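Local coordinates for protein group 3 allergen SMIPP-S Yv6023A04 (Sarcoptes scabiei type hominis, PDB 3H7O) that is a scabies mite inactivated protease paralogue of the trypsin-like peptidase S1 family, probably without the proteolytic activity of its relatives, at residues T40-V45 / E87-I92. The protein carries 3 engineered substitutions. Sequence-based numbering, arbitrary orientation.
Sequences TAAHCV and ENDIAI
The imidazole of His43 presents an edge to the Asp89 carboxylate: OD2 lies near the ring plane, while the ring and carboxylate planes are turned 48° apart. The ring is probably modelled flipped over, so which of its edge atoms meets OD2 remains doubtful. Tyr81, Met86 and Ala183 also touch the His43 side chain. The other carboxylate oxygen has a clearer role, since the backbone N of His43 donates to Asp89 OD1 at 2.8 Å. With CG anti to the Asp89 backbone N (chi1 -161°), the carboxylate reaches the backbone of the weakly bonded helical turn around residues 42-45. Asp89 itself sits at the centre of an inverse gamma turn, just before strand 91-95.

Beyond that turn, Thr40 and Ala91 form an antiparallel hydrogen-bonded pair of the six-stranded barrel: Thr40 N to Ala91 O measures 2.8 Å and is nearly straight (170°), and Ala91 N to Thr40 O measures 2.9 Å. A CA-H...O contact from Ile90 CA to Thr40 O (3.4 Å) adds to this seam. Ala91 CB packs against Val45 CG2 at 3.7 Å and Ala42 CB at 4.2 Å, with Leu78 alongside.

His43 and Asp89 match the histidine and aspartate of the S1 catalytic triad; by sequence, Ala183 stands in this chain where the family has its serine. Two triad members are thus present and linked through the His43 backbone N, but without the nucleophilic hydroxyl, consistent with an inactivated protease.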
loop_
_atom_site.group_PDB
_atom_site.type_symbol
_atom_site.label_atom_id
_atom_site.label_comp_id
_atom_site.label_asym_id
_atom_site.label_seq_id
_atom_site.Cartn_x
_atom_site.Cartn_y
_atom_site.Cartn_z
ATOM N N THR A 40 0.179 5.420 1.900
ATOM C CA THR A 40 0.018 4.130 2.573
ATOM C C THR A 40 -1.426 3.925 3.049
ATOM O O THR A 40 -2.319 4.709 2.706
ATOM C CB THR A 40 1.054 3.962 3.737
ATOM O OG1 THR A 40 1.036 2.616 4.224
ATOM C CG2 THR A 40 0.789 4.939 4.890
ATOM N N ALA A 41 -1.656 2.862 3.814
ATOM C CA ALA A 41 -2.960 2.625 4.416
ATOM C C ALA A 41 -3.042 3.373 5.744
ATOM O O ALA A 41 -2.069 3.411 6.500
ATOM C CB ALA A 41 -3.187 1.133 4.617
ATOM N N ALA A 42 -4.196 3.968 6.023
ATOM C CA ALA A 42 -4.385 4.734 7.254
ATOM C C ALA A 42 -4.307 3.897 8.536
ATOM O O ALA A 42 -3.795 4.377 9.553
ATOM C CB ALA A 42 -5.689 5.522 7.206
ATOM N N HIS A 43 -4.798 2.658 8.504
ATOM C CA HIS A 43 -4.884 1.885 9.750
ATOM C C HIS A 43 -3.522 1.537 10.369
ATOM O O HIS A 43 -3.423 1.321 11.573
ATOM C CB HIS A 43 -5.828 0.670 9.640
ATOM C CG HIS A 43 -5.291 -0.471 8.835
ATOM N ND1 HIS A 43 -4.372 -1.370 9.336
ATOM C CD2 HIS A 43 -5.584 -0.894 7.582
ATOM C CE1 HIS A 43 -4.107 -2.282 8.417
ATOM N NE2 HIS A 43 -4.832 -2.018 7.346
ATOM N N CYS A 44 -2.484 1.524 9.533
ATOM C CA CYS A 44 -1.108 1.282 9.971
ATOM C C CYS A 44 -0.503 2.462 10.740
ATOM O O CYS A 44 0.359 2.269 11.604
ATOM C CB CYS A 44 -0.216 0.966 8.762
ATOM S SG CYS A 44 -0.772 -0.401 7.700
ATOM N N VAL A 45 -0.955 3.679 10.435
ATOM C CA VAL A 45 -0.260 4.891 10.889
ATOM C C VAL A 45 -1.110 5.936 11.625
ATOM O O VAL A 45 -0.558 6.839 12.257
ATOM C CB VAL A 45 0.503 5.590 9.712
ATOM C CG1 VAL A 45 1.564 4.666 9.123
ATOM C CG2 VAL A 45 -0.468 6.069 8.621
ATOM N N GLU A 87 -13.181 2.721 6.715
ATOM C CA GLU A 87 -13.546 3.581 5.597
ATOM C C GLU A 87 -12.456 4.642 5.445
ATOM O O GLU A 87 -11.934 5.138 6.449
ATOM C CB GLU A 87 -14.906 4.241 5.849
ATOM C CG GLU A 87 -15.610 4.714 4.588
ATOM C CD GLU A 87 -16.971 5.363 4.842
ATOM O OE1 GLU A 87 -17.655 5.003 5.827
ATOM O OE2 GLU A 87 -17.362 6.235 4.038
ATOM N N ASN A 88 -12.110 4.971 4.199
ATOM C CA ASN A 88 -11.035 5.932 3.895
ATOM C C ASN A 88 -9.687 5.490 4.472
ATOM O O ASN A 88 -9.011 6.250 5.168
ATOM C CB ASN A 88 -11.396 7.343 4.384
ATOM C CG ASN A 88 -12.705 7.845 3.807
ATOM O OD1 ASN A 88 -12.963 7.705 2.613
ATOM N ND2 ASN A 88 -13.542 8.428 4.656
ATOM N N ASP A 89 -9.313 4.252 4.171
ATOM C CA ASP A 89 -8.101 3.645 4.705
ATOM C C ASP A 89 -6.895 4.019 3.849
ATOM O O ASP A 89 -6.272 3.171 3.202
ATOM C CB ASP A 89 -8.272 2.129 4.787
ATOM C CG ASP A 89 -7.278 1.477 5.727
ATOM O OD1 ASP A 89 -6.433 2.187 6.320
ATOM O OD2 ASP A 89 -7.351 0.242 5.871
ATOM N N ILE A 90 -6.571 5.307 3.875
ATOM C CA ILE A 90 -5.521 5.877 3.051
ATOM C C ILE A 90 -4.851 7.024 3.829
ATOM O O ILE A 90 -5.517 7.763 4.559
ATOM C CB ILE A 90 -6.098 6.344 1.684
ATOM C CG1 ILE A 90 -4.979 6.676 0.693
ATOM C CG2 ILE A 90 -7.119 7.496 1.868
ATOM C CD1 ILE A 90 -5.459 6.870 -0.737
ATOM N N ALA A 91 -3.534 7.143 3.698
ATOM C CA ALA A 91 -2.782 8.151 4.438
ATOM C C ALA A 91 -1.557 8.594 3.667
ATOM O O ALA A 91 -0.953 7.805 2.935
ATOM C CB ALA A 91 -2.370 7.614 5.807
ATOM N N ILE A 92 -1.192 9.859 3.844
ATOM C CA ILE A 92 0.035 10.391 3.267
ATOM C C ILE A 92 1.029 10.683 4.384
ATOM O O ILE A 92 0.698 11.354 5.364
ATOM C CB ILE A 92 -0.229 11.654 2.416
ATOM C CG1 ILE A 92 -1.137 11.300 1.232
ATOM C CG2 ILE A 92 1.094 12.248 1.908
ATOM C CD1 ILE A 92 -1.725 12.501 0.502
#